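Local coordinates for protein phosphoribosylformylglycinamidine synthase, purS subunit (Thermotoga maritima, PDB 1VQ3) that is the small PurS subunit of phosphoribosylformylglycinamidine synthase, an alpha/beta protein that assembles with further copies of itself into a tetramer, at residues F16-V28 and L81-L94. Numbering follows the deposited sequence.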
# COMPACT_ATOMS: atom_id res chain seq x y z
N PHE C 16 -0.44 11.89 21.91
CA PHE C 16 -0.01 11.41 20.60
C PHE C 16 -1.18 10.69 19.95
O PHE C 16 -1.78 9.81 20.56
CB PHE C 16 1.15 10.45 20.75
CG PHE C 16 2.35 11.06 21.38
CD1 PHE C 16 3.29 11.73 20.59
CD2 PHE C 16 2.55 10.97 22.75
CE1 PHE C 16 4.40 12.35 21.19
CE2 PHE C 16 3.63 11.59 23.35
CZ PHE C 16 4.57 12.26 22.57
N LYS C 17 -1.52 11.07 18.72
CA LYS C 17 -2.73 10.57 18.08
C LYS C 17 -2.37 9.49 17.05
O LYS C 17 -1.38 9.61 16.28
CB LYS C 17 -3.49 11.71 17.40
CG LYS C 17 -4.11 12.74 18.33
CD LYS C 17 -3.19 13.91 18.74
CE LYS C 17 -3.82 15.32 18.47
NZ LYS C 17 -5.32 15.34 18.33
N PHE C 18 -3.12 8.41 17.06
CA PHE C 18 -2.87 7.31 16.13
C PHE C 18 -4.16 6.83 15.45
O PHE C 18 -5.28 6.92 16.00
CB PHE C 18 -2.24 6.12 16.86
CG PHE C 18 -0.90 6.40 17.49
CD1 PHE C 18 0.26 6.26 16.77
CD2 PHE C 18 -0.81 6.82 18.82
CE1 PHE C 18 1.46 6.49 17.34
CE2 PHE C 18 0.40 7.04 19.41
CZ PHE C 18 1.54 6.90 18.70
N ALA C 19 -3.97 6.21 14.28
CA ALA C 19 -4.97 5.40 13.67
C ALA C 19 -4.49 3.96 13.62
O ALA C 19 -3.33 3.66 13.27
CB ALA C 19 -5.30 5.88 12.29
N ILE C 20 -5.43 3.06 13.87
CA ILE C 20 -5.19 1.60 13.80
C ILE C 20 -6.15 1.06 12.74
O ILE C 20 -7.39 1.17 12.88
CB ILE C 20 -5.44 0.93 15.13
CG1 ILE C 20 -4.75 1.66 16.32
CG2 ILE C 20 -5.06 -0.55 15.06
CD1 ILE C 20 -5.35 1.32 17.64
N ASP C 21 -5.57 0.48 11.69
CA ASP C 21 -6.30 -0.19 10.61
C ASP C 21 -6.31 -1.73 10.81
O ASP C 21 -5.32 -2.41 10.53
CB ASP C 21 -5.66 0.19 9.29
CG ASP C 21 -6.49 -0.18 8.06
OD1 ASP C 21 -7.48 -0.92 8.13
OD2 ASP C 21 -6.18 0.24 6.94
N VAL C 22 -7.45 -2.23 11.27
CA VAL C 22 -7.62 -3.61 11.66
C VAL C 22 -8.38 -4.28 10.54
O VAL C 22 -9.50 -3.87 10.19
CB VAL C 22 -8.48 -3.76 12.95
CG1 VAL C 22 -8.47 -5.21 13.41
CG2 VAL C 22 -7.95 -2.84 14.05
N GLN C 23 -7.77 -5.30 9.96
CA GLN C 23 -8.34 -5.95 8.80
C GLN C 23 -8.37 -7.44 9.05
O GLN C 23 -7.50 -7.96 9.68
CB GLN C 23 -7.48 -5.70 7.57
CG GLN C 23 -7.51 -4.29 7.02
CD GLN C 23 -8.87 -3.89 6.38
OE1 GLN C 23 -9.55 -4.68 5.73
NE2 GLN C 23 -9.22 -2.65 6.56
N TYR C 24 -9.36 -8.10 8.50
CA TYR C 24 -9.38 -9.55 8.52
C TYR C 24 -8.21 -10.10 7.70
O TYR C 24 -7.83 -9.54 6.61
CB TYR C 24 -10.70 -10.05 7.97
CG TYR C 24 -11.86 -9.84 8.90
CD1 TYR C 24 -11.84 -10.32 10.21
CD2 TYR C 24 -13.00 -9.23 8.46
CE1 TYR C 24 -12.92 -10.17 11.04
CE2 TYR C 24 -14.11 -9.08 9.26
CZ TYR C 24 -14.07 -9.54 10.55
OH TYR C 24 -15.17 -9.36 11.35
N ARG C 25 -7.61 -11.16 8.20
CA ARG C 25 -6.55 -11.79 7.46
C ARG C 25 -7.14 -12.36 6.15
O ARG C 25 -8.34 -12.60 6.03
CB ARG C 25 -5.88 -12.90 8.25
CG ARG C 25 -5.21 -12.47 9.51
CD ARG C 25 -4.78 -13.65 10.37
NE ARG C 25 -4.18 -13.21 11.61
CZ ARG C 25 -2.95 -12.72 11.72
NH1 ARG C 25 -2.17 -12.62 10.64
NH2 ARG C 25 -2.49 -12.33 12.90
N SER C 26 -6.27 -12.60 5.18
CA SER C 26 -6.70 -12.93 3.84
C SER C 26 -7.42 -14.29 3.78
O SER C 26 -8.24 -14.54 2.89
CB SER C 26 -5.49 -12.90 2.91
OG SER C 26 -4.53 -13.80 3.39
N ASN C 27 -7.13 -15.16 4.73
CA ASN C 27 -7.80 -16.48 4.73
C ASN C 27 -9.14 -16.46 5.48
O ASN C 27 -9.78 -17.53 5.66
CB ASN C 27 -6.86 -17.56 5.26
CG ASN C 27 -6.41 -17.32 6.68
OD1 ASN C 27 -6.51 -16.22 7.21
ND2 ASN C 27 -5.91 -18.37 7.31
N VAL C 28 -9.56 -15.26 5.92
CA VAL C 28 -10.90 -15.06 6.53
C VAL C 28 -11.86 -14.47 5.50
O VAL C 28 -11.60 -13.42 4.92
CB VAL C 28 -10.85 -14.08 7.76
CG1 VAL C 28 -12.23 -13.94 8.42
CG2 VAL C 28 -9.84 -14.51 8.77
N LEU C 81 -8.12 -4.65 21.19
CA LEU C 81 -8.67 -4.11 19.93
C LEU C 81 -8.59 -5.09 18.74
O LEU C 81 -9.45 -5.06 17.87
CB LEU C 81 -8.01 -2.79 19.59
CG LEU C 81 -8.18 -1.72 20.65
CD1 LEU C 81 -7.46 -0.45 20.22
CD2 LEU C 81 -9.65 -1.48 21.01
N VAL C 82 -7.60 -5.96 18.74
CA VAL C 82 -7.36 -6.88 17.62
C VAL C 82 -7.45 -8.35 18.08
O VAL C 82 -6.83 -8.75 19.06
CB VAL C 82 -5.97 -6.60 16.98
CG1 VAL C 82 -5.77 -7.42 15.73
CG2 VAL C 82 -5.82 -5.10 16.61
N ASN C 83 -8.24 -9.11 17.34
CA ASN C 83 -8.31 -10.55 17.54
C ASN C 83 -7.16 -11.15 16.76
O ASN C 83 -7.21 -11.15 15.54
CB ASN C 83 -9.64 -11.08 17.02
CG ASN C 83 -9.87 -12.58 17.34
OD1 ASN C 83 -8.94 -13.39 17.32
ND2 ASN C 83 -11.12 -12.95 17.59
N PRO C 84 -6.17 -11.71 17.43
CA PRO C 84 -4.94 -12.14 16.76
C PRO C 84 -5.11 -13.33 15.80
O PRO C 84 -4.27 -13.56 14.93
CB PRO C 84 -4.04 -12.54 17.92
CG PRO C 84 -4.91 -12.83 19.01
CD PRO C 84 -6.18 -12.09 18.85
N VAL C 85 -6.19 -14.08 15.98
CA VAL C 85 -6.48 -15.23 15.14
C VAL C 85 -7.00 -14.81 13.78
O VAL C 85 -6.54 -15.33 12.75
CB VAL C 85 -7.47 -16.19 15.86
CG1 VAL C 85 -7.79 -17.43 15.00
CG2 VAL C 85 -6.89 -16.64 17.18
N VAL C 86 -7.93 -13.85 13.75
CA VAL C 86 -8.59 -13.47 12.50
C VAL C 86 -8.26 -12.12 11.93
O VAL C 86 -8.68 -11.84 10.80
CB VAL C 86 -10.14 -13.63 12.57
CG1 VAL C 86 -10.47 -15.04 12.95
CG2 VAL C 86 -10.77 -12.68 13.50
N GLU C 87 -7.48 -11.31 12.67
CA GLU C 87 -7.19 -9.93 12.26
C GLU C 87 -5.72 -9.68 12.30
O GLU C 87 -4.96 -10.36 13.02
CB GLU C 87 -7.92 -8.92 13.13
CG GLU C 87 -9.41 -8.89 12.81
CD GLU C 87 -10.24 -8.16 13.82
OE1 GLU C 87 -9.85 -8.17 15.01
OE2 GLU C 87 -11.26 -7.55 13.41
N GLU C 88 -5.33 -8.70 11.49
CA GLU C 88 -4.01 -8.13 11.47
C GLU C 88 -4.22 -6.62 11.55
O GLU C 88 -5.34 -6.12 11.35
CB GLU C 88 -3.29 -8.53 10.19
CG GLU C 88 -3.98 -7.99 8.94
CD GLU C 88 -3.55 -8.67 7.66
OE1 GLU C 88 -3.00 -9.79 7.70
OE2 GLU C 88 -3.74 -8.05 6.61
N TYR C 89 -3.16 -5.88 11.81
CA TYR C 89 -3.32 -4.44 12.03
C TYR C 89 -2.11 -3.62 11.70
O TYR C 89 -0.97 -4.10 11.80
CB TYR C 89 -3.73 -4.18 13.47
CG TYR C 89 -2.67 -4.34 14.55
CD1 TYR C 89 -2.33 -5.59 15.06
CD2 TYR C 89 -2.03 -3.23 15.08
CE1 TYR C 89 -1.44 -5.72 16.06
CE2 TYR C 89 -1.09 -3.35 16.08
CZ TYR C 89 -0.82 -4.60 16.59
OH TYR C 89 0.08 -4.76 17.60
N GLU C 90 -2.39 -2.36 11.34
CA GLU C 90 -1.38 -1.40 11.03
C GLU C 90 -1.66 -0.15 11.83
O GLU C 90 -2.82 0.25 11.93
CB GLU C 90 -1.45 -1.03 9.56
CG GLU C 90 -1.00 -2.11 8.64
CD GLU C 90 -1.38 -1.85 7.19
OE1 GLU C 90 -2.56 -2.04 6.87
OE2 GLU C 90 -0.49 -1.48 6.38
N VAL C 91 -0.61 0.42 12.40
CA VAL C 91 -0.67 1.65 13.17
C VAL C 91 0.03 2.78 12.40
O VAL C 91 1.12 2.61 11.91
CB VAL C 91 0.06 1.46 14.49
CG1 VAL C 91 0.02 2.72 15.32
CG2 VAL C 91 -0.54 0.29 15.30
N ARG C 92 -0.60 3.94 12.33
CA ARG C 92 0.04 5.10 11.86
C ARG C 92 -0.26 6.30 12.74
O ARG C 92 -1.34 6.36 13.36
CB ARG C 92 -0.38 5.34 10.42
CG ARG C 92 -1.79 5.74 10.18
CD ARG C 92 -2.15 5.64 8.71
NE ARG C 92 -3.47 6.20 8.51
CZ ARG C 92 -4.61 5.57 8.80
NH1 ARG C 92 -4.63 4.30 9.23
NH2 ARG C 92 -5.76 6.20 8.61
N GLU C 93 0.68 7.23 12.78
CA GLU C 93 0.48 8.49 13.49
C GLU C 93 -0.54 9.30 12.72
O GLU C 93 -0.57 9.28 11.48
CB GLU C 93 1.77 9.32 13.50
CG GLU C 93 2.95 8.63 14.14
CD GLU C 93 4.26 9.42 13.98
OE1 GLU C 93 4.26 10.58 13.49
OE2 GLU C 93 5.29 8.83 14.35
N LEU C 94 -1.36 10.03 13.45
CA LEU C 94 -2.28 10.97 12.85
C LEU C 94 -1.89 12.39 13.25
O LEU C 94 -1.17 12.57 14.23
CB LEU C 94 -3.69 10.74 13.37
CG LEU C 94 -4.49 9.56 12.76
CD1 LEU C 94 -5.84 9.52 13.46
CD2 LEU C 94 -4.64 9.72 11.32
OXT LEU C 94 -2.36 13.37 12.62
O HOH W 1 -4.43 -3.35 7.97
O HOH W 2 -5.84 -9.00 5.20
O HOH W 3 -3.68 -11.75 5.84
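Ala19, Asp21 and Gln23 pair with Arg92, Glu90 and Glu88 in a three-stranded antiparallel sheet, where strand 15-24 lies between strands 87-93 and 51-62. Each of the three pairs is closed by two backbone hydrogen bonds, Ala19 N to Arg92 O measuring 2.8 Å. The tight side carries Ile20, Val22, Tyr89 and Val91: the Ile20 and Leu81 side chains cross at about a right angle, CD1 to CD1 3.8 Å, while Val22 and Val82 run past each other in opposite directions. These contacts tie the end of helix 66-81 and the residue following it to the strand pair. On the other face the third subunit covers Asp21 and Gln23, and its Asp21 OD2 and Arg92 NH2 exchange reciprocal salt bridges with Arg92 NH2 and Asp21 OD2 of this chain. Arg92 chi1, 68°, sets CG between backbone N and carbonyl carbon; from there the extended chain brings one guanidinium face over Ala19 CB, offset toward the rim. The looser, wetter end lies at Glu88, where a water accepts from Ser26 N and donates to Glu88 OE1. Beyond the strand, Arg25 reaches back to the loop before strand 87-93, and its NH2 donates to Pro84 O at 3.0 Å.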